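PDB 2ZYO: solute-binding protein from Thermoactinomyces vulgaris, which binds cyclodextrins and linear maltodextrins, here maltotetraose, and probably delivers them to a membrane transporter for sugar uptake. Local coordinates for residues A[157-161]-A[162-166]; A[150-153]-A[154-157]; A[133-137]-A[138-142]. All blocks are in the same frame, centred on the assembly; numbering follows the deposited sequence.

Interaction 1: A[157-161]-A[162-166]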
loop_
_atom_site.group_PDB
_atom_site.type_symbol
_atom_site.label_atom_id
_atom_site.label_comp_id
_atom_site.label_asym_id
_atom_site.label_seq_id
_atom_site.Cartn_x
_atom_site.Cartn_y
_atom_site.Cartn_z
ATOM N N ASN A 157 -12.739 -6.099 26.205
ATOM C CA ASN A 157 -13.967 -5.954 25.417
ATOM C C ASN A 157 -14.243 -7.022 24.349
ATOM O O ASN A 157 -15.352 -7.081 23.811
ATOM C CB ASN A 157 -14.027 -4.555 24.787
ATOM C CG ASN A 157 -14.114 -3.451 25.825
ATOM O OD1 ASN A 157 -13.206 -2.629 25.952
ATOM N ND2 ASN A 157 -15.206 -3.432 26.577
ATOM N N ASN A 158 -13.251 -7.854 24.036
ATOM C CA ASN A 158 -13.434 -8.886 23.011
ATOM C C ASN A 158 -14.238 -10.079 23.525
ATOM O O ASN A 158 -13.812 -10.778 24.448
ATOM C CB ASN A 158 -12.091 -9.336 22.417
ATOM C CG ASN A 158 -11.467 -8.288 21.496
ATOM O OD1 ASN A 158 -11.997 -7.191 21.323
ATOM N ND2 ASN A 158 -10.330 -8.631 20.898
ATOM N N LYS A 159 -15.410 -10.283 22.924
ATOM C CA LYS A 159 -16.335 -11.351 23.308
ATOM C C LYS A 159 -16.742 -12.165 22.078
ATOM O O LYS A 159 -17.796 -11.910 21.486
ATOM C CB LYS A 159 -17.587 -10.766 23.975
ATOM C CG LYS A 159 -17.345 -10.038 25.289
ATOM C CD LYS A 159 -18.613 -9.353 25.793
ATOM C CE LYS A 159 -18.853 -8.018 25.099
ATOM N NZ LYS A 159 -20.036 -7.297 25.658
ATOM N N PRO A 160 -15.911 -13.152 21.689
ATOM C CA PRO A 160 -16.161 -13.963 20.490
ATOM C C PRO A 160 -17.499 -14.709 20.491
ATOM O O PRO A 160 -18.083 -14.911 19.424
ATOM C CB PRO A 160 -14.990 -14.956 20.479
ATOM C CG PRO A 160 -14.435 -14.934 21.862
ATOM C CD PRO A 160 -14.667 -13.552 22.370
ATOM N N ASP A 161 -17.979 -15.098 21.674
ATOM C CA ASP A 161 -19.247 -15.827 21.809
ATOM C C ASP A 161 -20.469 -15.004 21.407
ATOM O O ASP A 161 -21.500 -15.560 21.022
ATOM C CB ASP A 161 -19.422 -16.342 23.241
ATOM C CG ASP A 161 -18.530 -17.529 23.549
ATOM O OD1 ASP A 161 -18.588 -18.536 22.811
ATOM O OD2 ASP A 161 -17.774 -17.459 24.539
ATOM N N GLU A 162 -20.345 -13.682 21.496
ATOM C CA GLU A 162 -21.446 -12.775 21.183
ATOM C C GLU A 162 -21.165 -11.961 19.921
ATOM O O GLU A 162 -21.937 -11.063 19.566
ATOM C CB GLU A 162 -21.735 -11.857 22.376
ATOM C CG GLU A 162 -22.210 -12.599 23.627
ATOM C CD GLU A 162 -22.493 -11.680 24.807
ATOM O OE1 GLU A 162 -21.793 -10.656 24.963
ATOM O OE2 GLU A 162 -23.417 -11.992 25.589
ATOM N N GLN A 163 -20.061 -12.292 19.250
ATOM C CA GLN A 163 -19.622 -11.611 18.025
ATOM C C GLN A 163 -19.443 -10.106 18.244
ATOM O O GLN A 163 -19.725 -9.297 17.355
ATOM C CB GLN A 163 -20.586 -11.891 16.859
ATOM C CG GLN A 163 -20.852 -13.372 16.591
ATOM C CD GLN A 163 -19.618 -14.122 16.119
ATOM O OE1 GLN A 163 -18.803 -13.592 15.363
ATOM N NE2 GLN A 163 -19.478 -15.367 16.562
ATOM N N LYS A 164 -18.978 -9.747 19.439
ATOM C CA LYS A 164 -18.733 -8.357 19.809
ATOM C C LYS A 164 -17.256 -8.190 20.151
ATOM O O LYS A 164 -16.679 -9.024 20.850
ATOM C CB LYS A 164 -19.610 -7.960 21.005
ATOM C CG LYS A 164 -20.034 -6.490 21.037
ATOM C CD LYS A 164 -18.940 -5.586 21.589
ATOM C CE LYS A 164 -19.149 -4.131 21.196
ATOM N NZ LYS A 164 -17.920 -3.319 21.432
ATOM N N TYR A 165 -16.646 -7.120 19.644
ATOM C CA TYR A 165 -15.216 -6.886 19.831
ATOM C C TYR A 165 -14.891 -5.438 20.157
ATOM O O TYR A 165 -15.548 -4.519 19.673
ATOM C CB TYR A 165 -14.437 -7.301 18.580
ATOM C CG TYR A 165 -14.447 -8.786 18.326
ATOM C CD1 TYR A 165 -13.444 -9.606 18.841
ATOM C CD2 TYR A 165 -15.465 -9.376 17.577
ATOM C CE1 TYR A 165 -13.455 -10.976 18.617
ATOM C CE2 TYR A 165 -15.485 -10.742 17.348
ATOM C CZ TYR A 165 -14.478 -11.534 17.869
ATOM O OH TYR A 165 -14.499 -12.890 17.641
ATOM N N GLY A 166 -13.868 -5.249 20.985
ATOM C CA GLY A 166 -13.268 -3.936 21.179
ATOM C C GLY A 166 -12.321 -3.617 20.036
ATOM O O GLY A 166 -12.388 -2.539 19.445
#

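Interaction 2: A[150-153]-A[154-157]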
loop_
_atom_site.group_PDB
_atom_site.type_symbol
_atom_site.label_atom_id
_atom_site.label_comp_id
_atom_site.label_asym_id
_atom_site.label_seq_id
_atom_site.Cartn_x
_atom_site.Cartn_y
_atom_site.Cartn_z
ATOM N N LEU A 150 -4.510 0.035 23.955
ATOM C CA LEU A 150 -5.287 -0.604 22.896
ATOM C C LEU A 150 -5.458 -2.094 23.164
ATOM O O LEU A 150 -6.556 -2.635 23.013
ATOM C CB LEU A 150 -4.624 -0.391 21.529
ATOM C CG LEU A 150 -5.358 -0.942 20.297
ATOM C CD1 LEU A 150 -6.569 -0.084 19.946
ATOM C CD2 LEU A 150 -4.412 -1.056 19.113
ATOM N N PHE A 151 -4.373 -2.756 23.560
ATOM C CA PHE A 151 -4.434 -4.190 23.815
ATOM C C PHE A 151 -5.272 -4.526 25.047
ATOM O O PHE A 151 -6.013 -5.509 25.040
ATOM C CB PHE A 151 -3.042 -4.816 23.918
ATOM C CG PHE A 151 -3.063 -6.309 23.803
ATOM C CD1 PHE A 151 -3.237 -6.914 22.562
ATOM C CD2 PHE A 151 -2.951 -7.112 24.933
ATOM C CE1 PHE A 151 -3.284 -8.298 22.445
ATOM C CE2 PHE A 151 -2.994 -8.498 24.825
ATOM C CZ PHE A 151 -3.162 -9.092 23.578
ATOM N N GLN A 152 -5.154 -3.703 26.088
ATOM C CA GLN A 152 -5.993 -3.830 27.281
ATOM C C GLN A 152 -7.473 -3.705 26.915
ATOM O O GLN A 152 -8.304 -4.496 27.370
ATOM C CB GLN A 152 -5.598 -2.787 28.338
ATOM C CG GLN A 152 -6.493 -2.756 29.587
ATOM C CD GLN A 152 -6.562 -4.089 30.316
ATOM O OE1 GLN A 152 -5.570 -4.810 30.420
ATOM N NE2 GLN A 152 -7.741 -4.416 30.831
ATOM N N TYR A 153 -7.783 -2.715 26.079
ATOM C CA TYR A 153 -9.133 -2.501 25.562
ATOM C C TYR A 153 -9.656 -3.748 24.842
ATOM O O TYR A 153 -10.812 -4.125 25.010
ATOM C CB TYR A 153 -9.146 -1.283 24.631
ATOM C CG TYR A 153 -10.518 -0.848 24.162
ATOM C CD1 TYR A 153 -11.305 0.004 24.937
ATOM C CD2 TYR A 153 -11.022 -1.271 22.933
ATOM C CE1 TYR A 153 -12.566 0.410 24.506
ATOM C CE2 TYR A 153 -12.281 -0.873 22.494
ATOM C CZ TYR A 153 -13.046 -0.033 23.283
ATOM O OH TYR A 153 -14.289 0.366 22.846
ATOM N N ALA A 154 -8.797 -4.389 24.050
ATOM C CA ALA A 154 -9.164 -5.628 23.362
ATOM C C ALA A 154 -9.403 -6.777 24.346
ATOM O O ALA A 154 -10.393 -7.501 24.232
ATOM C CB ALA A 154 -8.106 -6.006 22.336
ATOM N N LYS A 155 -8.500 -6.937 25.311
ATOM C CA LYS A 155 -8.635 -7.979 26.333
ATOM C C LYS A 155 -9.926 -7.835 27.136
ATOM O O LYS A 155 -10.587 -8.827 27.444
ATOM C CB LYS A 155 -7.443 -7.965 27.286
ATOM C CG LYS A 155 -6.153 -8.502 26.692
ATOM C CD LYS A 155 -5.120 -8.779 27.778
ATOM C CE LYS A 155 -4.634 -7.491 28.434
ATOM N NZ LYS A 155 -3.633 -7.742 29.503
ATOM N N ALA A 156 -10.276 -6.595 27.464
ATOM C CA ALA A 156 -11.461 -6.318 28.272
ATOM C C ALA A 156 -12.765 -6.467 27.487
ATOM O O ALA A 156 -13.766 -6.927 28.033
ATOM C CB ALA A 156 -11.365 -4.930 28.892
ATOM N N ASN A 157 -12.739 -6.099 26.205
ATOM C CA ASN A 157 -13.967 -5.954 25.417
ATOM C C ASN A 157 -14.243 -7.022 24.349
ATOM O O ASN A 157 -15.352 -7.081 23.811
ATOM C CB ASN A 157 -14.027 -4.555 24.787
ATOM C CG ASN A 157 -14.114 -3.451 25.825
ATOM O OD1 ASN A 157 -13.206 -2.629 25.952
ATOM N ND2 ASN A 157 -15.206 -3.432 26.577
HETATM O O HOH W 1 -2.939 -5.229 29.641
#

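Interaction 3: A[133-137]-A[138-142]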
loop_
_atom_site.group_PDB
_atom_site.type_symbol
_atom_site.label_atom_id
_atom_site.label_comp_id
_atom_site.label_asym_id
_atom_site.label_seq_id
_atom_site.Cartn_x
_atom_site.Cartn_y
_atom_site.Cartn_z
ATOM N N LEU A 133 -6.224 3.015 12.471
ATOM C CA LEU A 133 -7.276 2.600 13.390
ATOM C C LEU A 133 -8.607 3.182 12.929
ATOM O O LEU A 133 -8.850 4.386 13.057
ATOM C CB LEU A 133 -6.954 3.018 14.829
ATOM C CG LEU A 133 -7.767 2.315 15.921
ATOM C CD1 LEU A 133 -7.374 0.846 16.060
ATOM C CD2 LEU A 133 -7.607 3.043 17.242
ATOM N N ILE A 134 -9.451 2.319 12.367
ATOM C CA ILE A 134 -10.789 2.713 11.936
ATOM C C ILE A 134 -11.750 2.346 13.053
ATOM O O ILE A 134 -11.763 1.202 13.510
ATOM C CB ILE A 134 -11.210 2.004 10.630
ATOM C CG1 ILE A 134 -10.175 2.244 9.520
ATOM C CG2 ILE A 134 -12.596 2.471 10.189
ATOM C CD1 ILE A 134 -10.398 1.399 8.267
ATOM N N TYR A 135 -12.548 3.310 13.499
ATOM C CA TYR A 135 -13.422 3.074 14.643
ATOM C C TYR A 135 -14.866 3.523 14.447
ATOM O O TYR A 135 -15.157 4.394 13.627
ATOM C CB TYR A 135 -12.815 3.645 15.937
ATOM C CG TYR A 135 -12.594 5.144 15.971
ATOM C CD1 TYR A 135 -13.502 5.985 16.610
ATOM C CD2 TYR A 135 -11.456 5.718 15.400
ATOM C CE1 TYR A 135 -13.299 7.360 16.661
ATOM C CE2 TYR A 135 -11.243 7.092 15.446
ATOM C CZ TYR A 135 -12.166 7.905 16.079
ATOM O OH TYR A 135 -11.957 9.262 16.131
ATOM N N ASN A 136 -15.760 2.880 15.193
ATOM C CA ASN A 136 -17.175 3.205 15.199
ATOM C C ASN A 136 -17.419 4.289 16.243
ATOM O O ASN A 136 -17.266 4.044 17.440
ATOM C CB ASN A 136 -17.980 1.939 15.526
ATOM C CG ASN A 136 -19.484 2.146 15.443
ATOM O OD1 ASN A 136 -19.992 3.254 15.614
ATOM N ND2 ASN A 136 -20.207 1.059 15.202
ATOM N N LYS A 137 -17.796 5.483 15.782
ATOM C CA LYS A 137 -17.960 6.649 16.662
ATOM C C LYS A 137 -19.058 6.492 17.722
ATOM O O LYS A 137 -19.084 7.232 18.708
ATOM C CB LYS A 137 -18.181 7.926 15.839
ATOM C CG LYS A 137 -16.917 8.446 15.165
ATOM C CD LYS A 137 -17.207 9.697 14.344
ATOM C CE LYS A 137 -15.923 10.391 13.912
ATOM N NZ LYS A 137 -16.201 11.685 13.226
ATOM N N LYS A 138 -19.951 5.525 17.522
ATOM C CA LYS A 138 -20.984 5.217 18.513
ATOM C C LYS A 138 -20.454 4.324 19.638
ATOM O O LYS A 138 -21.115 4.158 20.670
ATOM C CB LYS A 138 -22.199 4.562 17.846
ATOM C CG LYS A 138 -22.954 5.474 16.890
ATOM C CD LYS A 138 -24.170 4.778 16.301
ATOM C CE LYS A 138 -24.827 5.634 15.232
ATOM N NZ LYS A 138 -25.928 4.904 14.541
ATOM N N LEU A 139 -19.260 3.763 19.439
ATOM C CA LEU A 139 -18.680 2.805 20.383
ATOM C C LEU A 139 -17.360 3.258 21.006
ATOM O O LEU A 139 -16.994 2.792 22.085
ATOM C CB LEU A 139 -18.494 1.436 19.716
ATOM C CG LEU A 139 -19.724 0.750 19.117
ATOM C CD1 LEU A 139 -19.308 -0.516 18.385
ATOM C CD2 LEU A 139 -20.773 0.433 20.179
ATOM N N MET A 140 -16.651 4.152 20.322
ATOM C CA MET A 140 -15.357 4.642 20.790
ATOM C C MET A 140 -15.252 6.156 20.634
ATOM O O MET A 140 -15.613 6.708 19.588
ATOM C CB MET A 140 -14.216 3.942 20.039
ATOM C CG MET A 140 -12.814 4.414 20.422
ATOM S SD MET A 140 -11.504 3.451 19.642
ATOM C CE MET A 140 -11.466 2.003 20.689
ATOM N N GLY A 141 -14.756 6.812 21.682
ATOM C CA GLY A 141 -14.557 8.256 21.688
ATOM C C GLY A 141 -13.100 8.612 21.487
ATOM O O GLY A 141 -12.619 8.686 20.355
ATOM N N GLN A 142 -12.390 8.840 22.590
ATOM C CA GLN A 142 -10.952 9.034 22.526
ATOM C C GLN A 142 -10.300 7.685 22.262
ATOM O O GLN A 142 -10.509 6.729 23.012
ATOM C CB GLN A 142 -10.415 9.646 23.824
ATOM C CG GLN A 142 -8.897 9.846 23.843
ATOM C CD GLN A 142 -8.415 10.811 22.776
ATOM O OE1 GLN A 142 -8.987 11.884 22.588
ATOM N NE2 GLN A 142 -7.356 10.431 22.068
#

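Interaction 1: A[157-161]-A[162-166]
Asn158 and Tyr165 meet across a tight hairpin-like turn that carries the chain from the end of helix 147-157 into strand 165-169. Asn158, the first residue to leave helical geometry, lies across the tyrosine at about a right angle, amide and ring planes 72° apart. Its CB rests 3.8 Å from Tyr165 CD1. CG stands beside the backbone N (chi1 -73°), which carries the amide to Tyr165 and Gly166, CG coming to 3.6 Å from Tyr165 CD1, near the ring plane. At the tip the two amide atoms part: OD1 accepts the N-H of Gly166, with N to OD1 2.7 Å and a bent hydrogen angle of 136°, while ND2 lies in plane at the ring edge and donates to the carbonyls of Val167 and Ala222. The buried amide is thus gripped at both atoms, which fixes its rotation.

Further round, Lys159 and Lys164 form an antiparallel hydrogen-bonded pair, Lys159 N to Lys164 O being 2.7 Å. Lys159 O takes the N-H groups of Lys164 and Glu162 from opposite faces of its carbonyl plane. Gln163, in the left-handed conformation, makes a G1 beta bulge here. Lys159 NZ and Glu162 OE1 form a long salt bridge, 3.9 Å. Tyr165 packs on Leu236 of helix 230-238 and on Pro225, and its backbone bonds to Lys241 and Ala243 begin the parallel pairing of strands 165-169 and 242-247.

Interaction 2: A[150-153]-A[154-157]
Phe151 and Lys155 face each other one turn apart on helix 147-157, whose last two turns form a regular alpha-helical ladder of i to i+4 bonds. Four backbone carbonyls find their donors in order: Leu150 O takes Ala154 N, Phe151 O takes Lys155 N at 2.9 Å, Gln152 O takes Ala156 N, and Tyr153 O takes Asn157 N. The first three are fairly straight. The last, with a hydrogen angle of 135°, is more bent, as the helix is about to end.

The side chains add a second layer. Lys155 passes the Phe151 ring at about a right angle, its CD 3.6 Å from Phe151 CE2. Gln152 bends at chi2 (58°), which brings OE1 near the end of the lysine, 3.5 Å from Lys155 CE. Gln152 OE1 and Lys155 NZ are 3.6 Å apart, and a water joins them: its oxygen donates to Gln152 OE1 at 2.8 Å and accepts from Lys155 NZ at 2.6 Å. The ammonium also has a weak, long ion pair with Glu221. The polar ends are therefore matched through solvent, while the aliphatic part of the lysine stays against the aromatic ring.

Phe151 is further held by a cation-pi contact with Lys217 and an edge-to-face stack with Trp218, both on helix 206-220, and it touches Glu221 and Ala222 in the loop that follows. The carbonyl of Lys155 accepts from Arg223. Leu150, Tyr153 and Ala154 touch Val167 of strand 165-169. Within the helix, the methyl CB of Ala154 sits 3.5 Å from Phe151 O.

Interaction 3: A[133-137]-A[138-142]
With chi1 at 62°, the Tyr135 side chain leaves the strand with CG between the backbone N and the carbonyl carbon, which turns the ring toward the loop that follows. Met140 answers with an extended chain: chi1 (178°) and chi2 (174°) carry SD alongside the tyrosine, and the bend at chi3 turns only the methyl CE, the atom that meets Tyr153. The two side chains cross at about a right angle: SD lies 3.9 Å from Tyr135 CB and 4.8 Å from the ring centroid, obliquely placed, in a Met-aromatic contact. The Met140 carbonyl also approaches the ring, its O 3.7 Å from Tyr135 CD1.

The turn itself is tied by Asn136. Asn136 O accepts from Leu139 N at 2.8 Å, the donor standing above the carbonyl plane. Met140 N reaches the same Asn136 O at 2.9 Å, nearly end-on. The side chain directs Asn136 OD1 forward to Lys138 N, 3.0 Å away, an Asx turn. Leu139 CD1 lies 3.7 Å from Asn136 ND2, the two side chains crossing at a slant.

Strand 120-136 thus ends where a compact turn reverses the chain toward helix 147-157. On the sheet side, backbone bonds join Asn136 to Ala243 and Tyr135 to Gly263. Leu139 touches Ala243 of strand 242-247, and Met140 packs against Tyr153 of helix 147-157.

The three contacts follow one another along the chain: interaction 3 ends strand 120-136, interaction 2 forms the last turns of helix 147-157, and interaction 1 turns the chain into strand 165-169, sharing Asn157 with interaction 2. Tyr153 is the common neighbour, its CE2 lying 3.5 Å from both Met140 CE of interaction 3 and Gly166 CA of interaction 1. Interactions 1 and 3 do not touch, their centres about 15 Å apart, but both reach the same mixed sheet. None of their residues lines the maltotetraose pocket; Glu129, on strand 120-136, does, as do Asn173, and Tyr175 and Tyr176 of helix 174-183, which follows strand 165-169.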